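Side-chain contacts in D-aminoacyl-tRNA deacylase (Archaeoglobus fulgidus, PDB 1YQE), which probably hydrolyses D-aminoacyl-tRNAs, and glycyl-tRNA(Ala), to free tRNA and the amino acid, as a zinc-dependent deacylase: residues K52-L55 with I56-D59; E171-A174 with E175-D179; F218-Y221 with T222-H225; K273-K276 with K277-L281. One frame throughout, in Å; residues are numbered along the deposited sequence.

Interaction 1: residues K52-L55 with I56-D59; sequences KERL and IYAD. With POP (pyrophosphate 2-), chain B.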
loop_
_atom_site.group_PDB
_atom_site.type_symbol
_atom_site.label_atom_id
_atom_site.label_comp_id
_atom_site.label_asym_id
_atom_site.label_seq_id
_atom_site.Cartn_x
_atom_site.Cartn_y
_atom_site.Cartn_z
ATOM N N LYS A 52 -11.752 -16.477 1.970
ATOM C CA LYS A 52 -10.971 -17.605 2.458
ATOM C C LYS A 52 -9.675 -17.725 1.670
ATOM O O LYS A 52 -8.817 -18.543 1.984
ATOM C CB LYS A 52 -11.777 -18.907 2.356
ATOM C CG LYS A 52 -12.924 -19.001 3.365
ATOM C CD LYS A 52 -13.512 -20.408 3.449
ATOM C CE LYS A 52 -14.321 -20.762 2.208
ATOM N NZ LYS A 52 -15.532 -19.905 2.078
ATOM N N GLU A 53 -9.534 -16.894 0.647
ATOM C CA GLU A 53 -8.336 -16.910 -0.181
ATOM C C GLU A 53 -7.158 -16.220 0.489
ATOM O O GLU A 53 -7.328 -15.290 1.281
ATOM C CB GLU A 53 -8.592 -16.203 -1.509
ATOM C CG GLU A 53 -9.720 -16.769 -2.340
ATOM C CD GLU A 53 -9.923 -15.979 -3.612
ATOM O OE1 GLU A 53 -10.844 -16.313 -4.387
ATOM O OE2 GLU A 53 -9.159 -15.018 -3.838
ATOM N N ARG A 54 -5.959 -16.690 0.166
ATOM C CA ARG A 54 -4.738 -16.085 0.672
ATOM C C ARG A 54 -4.649 -14.812 -0.176
ATOM O O ARG A 54 -4.697 -14.884 -1.402
ATOM C CB ARG A 54 -3.553 -17.009 0.383
ATOM C CG ARG A 54 -2.204 -16.455 0.777
ATOM C CD ARG A 54 -2.056 -16.344 2.282
ATOM N NE ARG A 54 -0.690 -15.996 2.664
ATOM C CZ ARG A 54 0.377 -16.716 2.340
ATOM N NH1 ARG A 54 0.238 -17.825 1.627
ATOM N NH2 ARG A 54 1.584 -16.334 2.734
ATOM N N LEU A 55 -4.538 -13.653 0.462
ATOM C CA LEU A 55 -4.495 -12.390 -0.276
ATOM C C LEU A 55 -3.466 -12.273 -1.401
ATOM O O LEU A 55 -3.799 -11.808 -2.486
ATOM C CB LEU A 55 -4.334 -11.213 0.695
ATOM C CG LEU A 55 -5.439 -11.088 1.753
ATOM C CD1 LEU A 55 -5.262 -9.793 2.533
ATOM C CD2 LEU A 55 -6.804 -11.121 1.084
ATOM N N ILE A 56 -2.228 -12.698 -1.161
ATOM C CA ILE A 56 -1.199 -12.596 -2.197
ATOM C C ILE A 56 -1.541 -13.345 -3.483
ATOM O O ILE A 56 -0.966 -13.072 -4.531
ATOM C CB ILE A 56 0.184 -13.080 -1.693
ATOM C CG1 ILE A 56 0.083 -14.506 -1.149
ATOM C CG2 ILE A 56 0.717 -12.113 -0.639
ATOM C CD1 ILE A 56 1.431 -15.103 -0.765
ATOM N N TYR A 57 -2.473 -14.290 -3.404
ATOM C CA TYR A 57 -2.888 -15.041 -4.585
ATOM C C TYR A 57 -4.278 -14.599 -5.044
ATOM O O TYR A 57 -4.847 -15.171 -5.976
ATOM C CB TYR A 57 -2.912 -16.544 -4.293
ATOM C CG TYR A 57 -1.565 -17.127 -3.941
ATOM C CD1 TYR A 57 -1.249 -17.456 -2.623
ATOM C CD2 TYR A 57 -0.601 -17.343 -4.924
ATOM C CE1 TYR A 57 -0.003 -17.990 -2.292
ATOM C CE2 TYR A 57 0.650 -17.875 -4.603
ATOM C CZ TYR A 57 0.940 -18.195 -3.284
ATOM O OH TYR A 57 2.172 -18.720 -2.958
ATOM N N ALA A 58 -4.811 -13.568 -4.399
ATOM C CA ALA A 58 -6.143 -13.063 -4.723
ATOM C C ALA A 58 -6.261 -12.231 -6.001
ATOM O O ALA A 58 -6.959 -11.219 -6.015
ATOM C CB ALA A 58 -6.687 -12.263 -3.542
ATOM N N ASP A 59 -5.587 -12.646 -7.069
ATOM C CA ASP A 59 -5.671 -11.928 -8.344
ATOM C C ASP A 59 -7.140 -11.816 -8.769
ATOM O O ASP A 59 -7.906 -12.770 -8.621
ATOM C CB ASP A 59 -4.888 -12.674 -9.436
ATOM C CG ASP A 59 -3.397 -12.343 -9.437
ATOM O OD1 ASP A 59 -2.617 -13.115 -10.040
ATOM O OD2 ASP A 59 -2.999 -11.314 -8.858
HETATM P P1 POP B . 2.499 -13.502 3.725
HETATM O O1 POP B . 3.391 -14.301 4.661
HETATM O O2 POP B . 1.037 -13.794 4.084
HETATM O O3 POP B . 2.714 -13.905 2.274
HETATM O O POP B . 2.699 -11.865 3.932
HETATM P P2 POP B . 4.012 -11.004 3.387
HETATM O O4 POP B . 5.075 -11.869 2.765
HETATM O O5 POP B . 4.597 -10.231 4.523
HETATM O O6 POP B . 3.355 -9.961 2.351
HETATM O O HOH W 1 -9.703 -13.971 -6.151
#
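Arg54 runs alongside Ile56 and past the edge of the Tyr57 ring on its way to the pyrophosphate. Its CB meets that edge, 3.8 Å from Tyr57 CD1 and in the ring plane. At the next atom the chain is shared between two neighbours: Arg54 CG lies 3.6 Å from Ile56 CG1 and also close to Tyr57 CD1. CG stands opposite the backbone N (chi1 176°), and a bend at chi2 (68°) then turns the rest of the arginine along Ile56. Arg54 NE donates to POP O2 at 3.1 Å, and NH2 donates to the same oxygen at 2.9 Å, so one phosphate oxygen is gripped by two N-H groups of one guanidinium. Arg54 NH2 also comes within 2.7 Å of POP O3. Ile56 CD1 sits over the centre of one face of the guanidinium, 3.7 Å from Arg54 CZ; the same methyl also reaches POP O3. NH1 lies nearest to Ile56 CD1 and Tyr57 CE1, with the tyrosine ring turned 66° from the guanidinium plane.

This loop between strand 47-51 and helix 61-65 forms one wall of the pyrophosphate pocket, and a short 3-10 turn shapes it: Tyr57 N bonds to Arg54 O and Ala58 N to Leu55 O. Arg79 and Ser81 bind the pyrophosphate as well, and Arg79 also touches Arg54.

On the other flank Glu53 OE2 rests against Ala58 CB at 3.7 Å and accepts from a water at 2.6 Å that also donates to Asp59 O.

Interaction 2: residues E171-A174 with E175-D179; sequences EVVA and EAMLD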
loop_
_atom_site.group_PDB
_atom_site.type_symbol
_atom_site.label_atom_id
_atom_site.label_comp_id
_atom_site.label_asym_id
_atom_site.label_seq_id
_atom_site.Cartn_x
_atom_site.Cartn_y
_atom_site.Cartn_z
ATOM N N GLU A 171 -5.875 -2.427 16.702
ATOM C CA GLU A 171 -6.800 -1.349 17.024
ATOM C C GLU A 171 -6.238 -0.017 16.514
ATOM O O GLU A 171 -6.980 0.844 16.036
ATOM C CB GLU A 171 -7.020 -1.312 18.543
ATOM C CG GLU A 171 -8.235 -0.526 19.011
ATOM C CD GLU A 171 -8.048 0.968 18.887
ATOM O OE1 GLU A 171 -6.924 1.448 19.142
ATOM O OE2 GLU A 171 -9.029 1.663 18.548
ATOM N N VAL A 172 -4.920 0.145 16.615
ATOM C CA VAL A 172 -4.274 1.358 16.140
ATOM C C VAL A 172 -4.378 1.422 14.619
ATOM O O VAL A 172 -4.657 2.480 14.055
ATOM C CB VAL A 172 -2.790 1.410 16.576
ATOM C CG1 VAL A 172 -2.068 2.540 15.862
ATOM C CG2 VAL A 172 -2.707 1.623 18.084
ATOM N N VAL A 173 -4.169 0.288 13.959
ATOM C CA VAL A 173 -4.264 0.233 12.505
ATOM C C VAL A 173 -5.693 0.544 12.064
ATOM O O VAL A 173 -5.909 1.292 11.108
ATOM C CB VAL A 173 -3.884 -1.164 11.962
ATOM C CG1 VAL A 173 -4.314 -1.291 10.490
ATOM C CG2 VAL A 173 -2.386 -1.377 12.088
ATOM N N ALA A 174 -6.664 -0.035 12.768
ATOM C CA ALA A 174 -8.069 0.182 12.442
ATOM C C ALA A 174 -8.431 1.658 12.541
ATOM O O ALA A 174 -9.137 2.185 11.684
ATOM C CB ALA A 174 -8.962 -0.642 13.362
ATOM N N GLU A 175 -7.950 2.327 13.584
ATOM C CA GLU A 175 -8.239 3.748 13.760
ATOM C C GLU A 175 -7.610 4.567 12.642
ATOM O O GLU A 175 -8.232 5.494 12.120
ATOM C CB GLU A 175 -7.714 4.255 15.105
ATOM C CG GLU A 175 -8.614 3.945 16.289
ATOM C CD GLU A 175 -8.146 4.624 17.562
ATOM O OE1 GLU A 175 -7.719 5.797 17.491
ATOM O OE2 GLU A 175 -8.217 3.996 18.636
ATOM N N ALA A 176 -6.375 4.231 12.281
ATOM C CA ALA A 176 -5.692 4.953 11.219
ATOM C C ALA A 176 -6.443 4.743 9.908
ATOM O O ALA A 176 -6.576 5.672 9.116
ATOM C CB ALA A 176 -4.242 4.484 11.098
ATOM N N MET A 177 -6.948 3.530 9.690
ATOM C CA MET A 177 -7.707 3.246 8.478
ATOM C C MET A 177 -8.987 4.073 8.433
ATOM O O MET A 177 -9.340 4.617 7.388
ATOM C CB MET A 177 -8.086 1.768 8.395
ATOM C CG MET A 177 -6.949 0.816 8.103
ATOM S SD MET A 177 -7.608 -0.858 7.897
ATOM C CE MET A 177 -7.544 -1.036 6.150
ATOM N N LEU A 178 -9.690 4.159 9.557
ATOM C CA LEU A 178 -10.926 4.929 9.589
ATOM C C LEU A 178 -10.649 6.389 9.244
ATOM O O LEU A 178 -11.423 7.010 8.522
ATOM C CB LEU A 178 -11.600 4.830 10.962
ATOM C CG LEU A 178 -12.975 5.501 11.080
ATOM C CD1 LEU A 178 -13.916 4.964 10.006
ATOM C CD2 LEU A 178 -13.551 5.243 12.466
ATOM N N ASP A 179 -9.546 6.934 9.760
ATOM C CA ASP A 179 -9.174 8.317 9.469
ATOM C C ASP A 179 -8.846 8.482 7.989
ATOM O O ASP A 179 -9.159 9.509 7.387
ATOM C CB ASP A 179 -7.959 8.744 10.291
ATOM C CG ASP A 179 -8.301 9.028 11.738
ATOM O OD1 ASP A 179 -9.502 9.036 12.086
ATOM O OD2 ASP A 179 -7.364 9.249 12.526
#
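Glu171 and Glu175 are brought together by different choices at chi1. In Glu171, CG swings away from the backbone N (chi1 -163°) and the chain bends at chi2, whereas in Glu175 CG lies opposite the carbonyl carbon (chi1 -81°) and the chain then runs out extended. The two side chains slant across one another, their carboxylate planes 65° apart, and Glu171 OE2 ends 2.5 Å from Glu175 OE2. Acid oxygens that close suggest a proton held between the groups. Glu175 CG also packs against Glu171 OE2 at 3.2 Å.

Arg130 probably eases the meeting of like charges, since its NH1 makes salt bridges to both Glu171 OE1 and Glu175 OE2, while Glu175 OE1 pairs with Arg127. An alanine in place of Glu171 would take away one of the two carboxylates at Arg130, and that guanidinium would probably be less firmly fixed, with the charge facing Glu175 OE2 no longer shared.

On another side of the helix, Val173 and Met177 point the same way, with Val173 CG1 4.1 Å from Met177 CG; the methionine CG also lies 3.2 Å from Val173 O. The backbone beneath is regular: Met177 N bonds to Val173 O at 2.8 Å, and Leu178 N to Ala174 O at 3.0 Å. Val173 also packs on Ile20 of helix 15-24 and Tyr120 of helix 114-125. These i to i+4 contacts are those of an alpha-helix, and helix 167-182 is amphipathic: an apolar side set against those two helices, an acidic side bound by arginines.

Interaction 3: residues F218-Y221 with T222-H225; sequences FAKY and TFEH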
loop_
_atom_site.group_PDB
_atom_site.type_symbol
_atom_site.label_atom_id
_atom_site.label_comp_id
_atom_site.label_asym_id
_atom_site.label_seq_id
_atom_site.Cartn_x
_atom_site.Cartn_y
_atom_site.Cartn_z
ATOM N N PHE A 218 10.351 0.705 -6.239
ATOM C CA PHE A 218 11.153 -0.432 -6.660
ATOM C C PHE A 218 12.525 -0.474 -5.988
ATOM O O PHE A 218 13.331 0.454 -6.108
ATOM C CB PHE A 218 11.279 -0.414 -8.179
ATOM C CG PHE A 218 9.950 -0.427 -8.879
ATOM C CD1 PHE A 218 9.111 -1.532 -8.775
ATOM C CD2 PHE A 218 9.511 0.683 -9.587
ATOM C CE1 PHE A 218 7.847 -1.527 -9.363
ATOM C CE2 PHE A 218 8.247 0.696 -10.184
ATOM C CZ PHE A 218 7.418 -0.406 -10.069
ATOM N N ALA A 219 12.773 -1.565 -5.274
ATOM C CA ALA A 219 14.023 -1.762 -4.552
ATOM C C ALA A 219 15.211 -1.964 -5.476
ATOM O O ALA A 219 15.060 -2.314 -6.648
ATOM C CB ALA A 219 13.898 -2.962 -3.625
ATOM N N LYS A 220 16.400 -1.747 -4.928
ATOM C CA LYS A 220 17.629 -1.919 -5.684
ATOM C C LYS A 220 17.739 -3.320 -6.288
ATOM O O LYS A 220 18.347 -3.484 -7.344
ATOM C CB LYS A 220 18.840 -1.631 -4.782
ATOM C CG LYS A 220 20.164 -2.139 -5.325
ATOM C CD LYS A 220 21.350 -1.534 -4.586
ATOM C CE LYS A 220 22.577 -2.431 -4.694
ATOM N NZ LYS A 220 22.833 -2.873 -6.093
ATOM N N TYR A 221 17.153 -4.329 -5.644
ATOM C CA TYR A 221 17.254 -5.687 -6.189
ATOM C C TYR A 221 16.470 -5.876 -7.491
ATOM O O TYR A 221 16.598 -6.901 -8.160
ATOM C CB TYR A 221 16.848 -6.746 -5.138
ATOM C CG TYR A 221 15.389 -6.777 -4.725
ATOM C CD1 TYR A 221 14.406 -7.243 -5.598
ATOM C CD2 TYR A 221 14.992 -6.354 -3.452
ATOM C CE1 TYR A 221 13.066 -7.289 -5.221
ATOM C CE2 TYR A 221 13.649 -6.397 -3.064
ATOM C CZ TYR A 221 12.691 -6.865 -3.955
ATOM O OH TYR A 221 11.359 -6.909 -3.594
ATOM N N THR A 222 15.680 -4.873 -7.865
ATOM C CA THR A 222 14.897 -4.942 -9.099
ATOM C C THR A 222 15.555 -4.202 -10.274
ATOM O O THR A 222 15.112 -4.343 -11.418
ATOM C CB THR A 222 13.497 -4.318 -8.906
ATOM O OG1 THR A 222 13.623 -2.891 -8.820
ATOM C CG2 THR A 222 12.849 -4.837 -7.636
ATOM N N PHE A 223 16.606 -3.429 -9.998
ATOM C CA PHE A 223 17.279 -2.633 -11.033
ATOM C C PHE A 223 17.545 -3.317 -12.373
ATOM O O PHE A 223 17.210 -2.771 -13.424
ATOM C CB PHE A 223 18.615 -2.068 -10.521
ATOM C CG PHE A 223 18.480 -0.967 -9.497
ATOM C CD1 PHE A 223 17.240 -0.418 -9.187
ATOM C CD2 PHE A 223 19.613 -0.472 -8.851
ATOM C CE1 PHE A 223 17.126 0.608 -8.248
ATOM C CE2 PHE A 223 19.513 0.554 -7.910
ATOM C CZ PHE A 223 18.266 1.095 -7.609
ATOM N N GLU A 224 18.156 -4.497 -12.333
ATOM C CA GLU A 224 18.500 -5.235 -13.547
ATOM C C GLU A 224 17.315 -5.697 -14.383
ATOM O O GLU A 224 17.460 -5.975 -15.575
ATOM C CB GLU A 224 19.351 -6.459 -13.204
ATOM C CG GLU A 224 20.692 -6.164 -12.555
ATOM C CD GLU A 224 20.562 -5.559 -11.165
ATOM O OE1 GLU A 224 19.599 -5.909 -10.448
ATOM O OE2 GLU A 224 21.437 -4.747 -10.789
ATOM N N HIS A 225 16.144 -5.783 -13.764
ATOM C CA HIS A 225 14.952 -6.236 -14.464
ATOM C C HIS A 225 14.000 -5.119 -14.863
ATOM O O HIS A 225 13.013 -5.361 -15.554
ATOM C CB HIS A 225 14.214 -7.265 -13.609
ATOM C CG HIS A 225 14.933 -8.573 -13.490
ATOM N ND1 HIS A 225 15.061 -9.452 -14.545
ATOM C CD2 HIS A 225 15.574 -9.145 -12.444
ATOM C CE1 HIS A 225 15.746 -10.511 -14.153
ATOM N NE2 HIS A 225 16.069 -10.349 -12.882
HETATM O O HOH W 2 21.179 -3.729 -8.158
#
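Thr222 folds its hydroxyl back onto Ala219: OG1 donates to Ala219 O at 2.7 Å, in the carbonyl plane, while Thr222 N reaches the same oxygen at 2.9 Å from above that plane. One carbonyl is thus held by two donors of a single residue. With chi1 at 73°, OG1 sits between the backbone N and the carbonyl carbon, which aims it back along the chain and leaves CG2 to meet Tyr221 CE1 at 3.4 Å.

Lys220 and Phe223 form the second pairing. Their side chains cross at about a right angle, and Lys220 CA stands over the ring face of Phe223, 3.6 Å from the centroid and 10° off the normal, a CH-pi contact. Farther along, Lys220 CG meets Phe223 CE2 at 3.8 Å. Phe223 N closes the turn by bonding to Lys220 O at 3.2 Å. A serine instead of Phe223 would strip the ring from Lys220 CA and would probably leave the aliphatic part of that lysine without its apolar partner. One water takes a bond from Lys220 NZ and gives bonds to Lys220 O and Glu224 OE2, bridging the lysine to the acid.

These consecutive type I-like beta-turns carry the chain from strand 212-218, an edge of the parallel four-stranded sheet, towards helix 228-238. Phe223 lies on Val194 at the end of the adjoining strand 189-194, and Phe218 packs on Val192 and on Leu231 and Ala234 of the helix.

Interaction 4: residues K273-K276 with K277-L281; sequences KKVK and KDFRL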
loop_
_atom_site.group_PDB
_atom_site.type_symbol
_atom_site.label_atom_id
_atom_site.label_comp_id
_atom_site.label_asym_id
_atom_site.label_seq_id
_atom_site.Cartn_x
_atom_site.Cartn_y
_atom_site.Cartn_z
ATOM N N LYS A 273 16.747 13.664 -1.329
ATOM C CA LYS A 273 17.204 14.701 -0.410
ATOM C C LYS A 273 16.515 16.025 -0.715
ATOM O O LYS A 273 16.154 16.768 0.194
ATOM C CB LYS A 273 18.725 14.869 -0.504
ATOM C CG LYS A 273 19.280 15.952 0.415
ATOM C CD LYS A 273 20.788 16.090 0.284
ATOM C CE LYS A 273 21.308 17.162 1.229
ATOM N NZ LYS A 273 20.941 16.858 2.642
ATOM N N LYS A 274 16.329 16.318 -2.000
ATOM C CA LYS A 274 15.672 17.555 -2.405
ATOM C C LYS A 274 14.203 17.538 -1.984
ATOM O O LYS A 274 13.664 18.558 -1.548
ATOM C CB LYS A 274 15.788 17.749 -3.921
ATOM C CG LYS A 274 15.192 19.055 -4.434
ATOM C CD LYS A 274 15.611 19.322 -5.875
ATOM C CE LYS A 274 15.020 20.622 -6.400
ATOM N NZ LYS A 274 13.530 20.584 -6.447
ATOM N N VAL A 275 13.562 16.378 -2.111
ATOM C CA VAL A 275 12.161 16.233 -1.727
ATOM C C VAL A 275 12.000 16.472 -0.227
ATOM O O VAL A 275 11.124 17.226 0.204
ATOM C CB VAL A 275 11.625 14.820 -2.065
ATOM C CG1 VAL A 275 10.206 14.650 -1.519
ATOM C CG2 VAL A 275 11.641 14.608 -3.568
ATOM N N LYS A 276 12.852 15.827 0.565
ATOM C CA LYS A 276 12.808 15.969 2.017
ATOM C C LYS A 276 13.037 17.413 2.462
ATOM O O LYS A 276 12.501 17.854 3.478
ATOM C CB LYS A 276 13.865 15.070 2.663
ATOM C CG LYS A 276 13.598 13.585 2.508
ATOM C CD LYS A 276 14.768 12.743 3.005
ATOM C CE LYS A 276 15.013 12.929 4.495
ATOM N NZ LYS A 276 16.174 12.119 4.961
ATOM N N LYS A 277 13.828 18.148 1.690
ATOM C CA LYS A 277 14.148 19.532 2.016
ATOM C C LYS A 277 13.141 20.576 1.531
ATOM O O LYS A 277 12.764 21.469 2.286
ATOM C CB LYS A 277 15.536 19.876 1.463
ATOM C CG LYS A 277 15.933 21.340 1.587
ATOM C CD LYS A 277 17.207 21.619 0.793
ATOM C CE LYS A 277 17.573 23.096 0.806
ATOM N NZ LYS A 277 17.870 23.586 2.179
ATOM N N ASP A 278 12.703 20.467 0.281
ATOM C CA ASP A 278 11.777 21.452 -0.269
ATOM C C ASP A 278 10.284 21.162 -0.140
ATOM O O ASP A 278 9.465 21.995 -0.526
ATOM C CB ASP A 278 12.099 21.708 -1.747
ATOM C CG ASP A 278 13.535 22.166 -1.969
ATOM O OD1 ASP A 278 14.086 22.868 -1.094
ATOM O OD2 ASP A 278 14.107 21.834 -3.029
ATOM N N PHE A 279 9.917 20.007 0.406
ATOM C CA PHE A 279 8.502 19.663 0.532
ATOM C C PHE A 279 8.047 19.227 1.925
ATOM O O PHE A 279 7.177 18.370 2.050
ATOM C CB PHE A 279 8.163 18.564 -0.475
ATOM C CG PHE A 279 8.368 18.967 -1.906
ATOM C CD1 PHE A 279 7.307 19.447 -2.668
ATOM C CD2 PHE A 279 9.626 18.866 -2.495
ATOM C CE1 PHE A 279 7.497 19.818 -4.000
ATOM C CE2 PHE A 279 9.827 19.235 -3.821
ATOM C CZ PHE A 279 8.763 19.711 -4.578
ATOM N N ARG A 280 8.614 19.825 2.969
ATOM C CA ARG A 280 8.247 19.462 4.335
ATOM C C ARG A 280 6.818 19.846 4.705
ATOM O O ARG A 280 6.237 20.763 4.129
ATOM C CB ARG A 280 9.195 20.114 5.347
ATOM C CG ARG A 280 10.659 19.758 5.186
ATOM C CD ARG A 280 11.442 20.165 6.428
ATOM N NE ARG A 280 11.192 21.556 6.800
ATOM C CZ ARG A 280 11.655 22.132 7.908
ATOM N NH1 ARG A 280 12.398 21.439 8.762
ATOM N NH2 ARG A 280 11.371 23.402 8.163
ATOM N N LEU A 281 6.311 19.134 5.670
ATOM C CA LEU A 281 5.002 19.435 6.181
ATOM C C LEU A 281 5.204 20.277 7.454
ATOM O O LEU A 281 6.265 20.234 8.050
ATOM C CB LEU A 281 4.319 18.243 6.850
ATOM C CG LEU A 281 3.865 17.085 5.989
ATOM C CD1 LEU A 281 3.401 15.925 6.848
ATOM C CD2 LEU A 281 2.764 17.510 5.037
#
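Lys274 and Asp278 meet one helical turn apart, their side chains slanting across each other. Asp278 OD2 lies 3.3 Å from Lys274 CG, closer than it comes to the ammonium group: the salt bridge from Lys274 NZ to OD2 is long, at 3.7 Å. The lysine extends as far as CE and bends at chi4 (-63°), a turn that keeps NZ beside the carboxylate.

Next to this pair, Phe279 presents the edge of its ring to Val275. Val275 O lies in the ring plane, 3.5 Å from Phe279 CD2, and Val275 CG1 makes a looser apolar contact with the same atom. Arg280 lays CG against Lys276 O at 3.2 Å.

The backbone sets these positions. Asp278 N bonds to Lys274 O at 2.8 Å and almost straight (169°), whereas the bond from Phe279 N to Val275 O is weak, as the chain leaves helical geometry at Phe279.

Helix 272-278 follows strand 268-271, an edge of the parallel sheet, and lies against helix 201-209, where Val275 and Lys276 touch Ile206 and Lys276 NZ makes a salt bridge to Glu205. Beyond its end, Phe279 stacks edge-to-face on Phe212 of strand 212-218, and Leu281 rests on Leu122 and Arg125 of helix 114-125.

In the fold
Only interaction 1 belongs to the pyrophosphate pocket, to which it gives Arg54 and Ile56; Arg79, His80, Ser81, His143 and Glu156 complete it. Interaction 3 approaches that site from the parallel-sheet part of the chain, with the Tyr221 side chain about 10 Å from the ligand and the nearest atoms of interactions 1 and 3 about 12 Å apart. Interaction 2 lies farther from the ligand, the Val173 side chain about 14 Å from it, and across the chain's centre from interaction 3, about 32 Å between centres. Of the other three, interaction 4 has the centre most distant from that of interaction 1, about 37 Å. None of the four touches another.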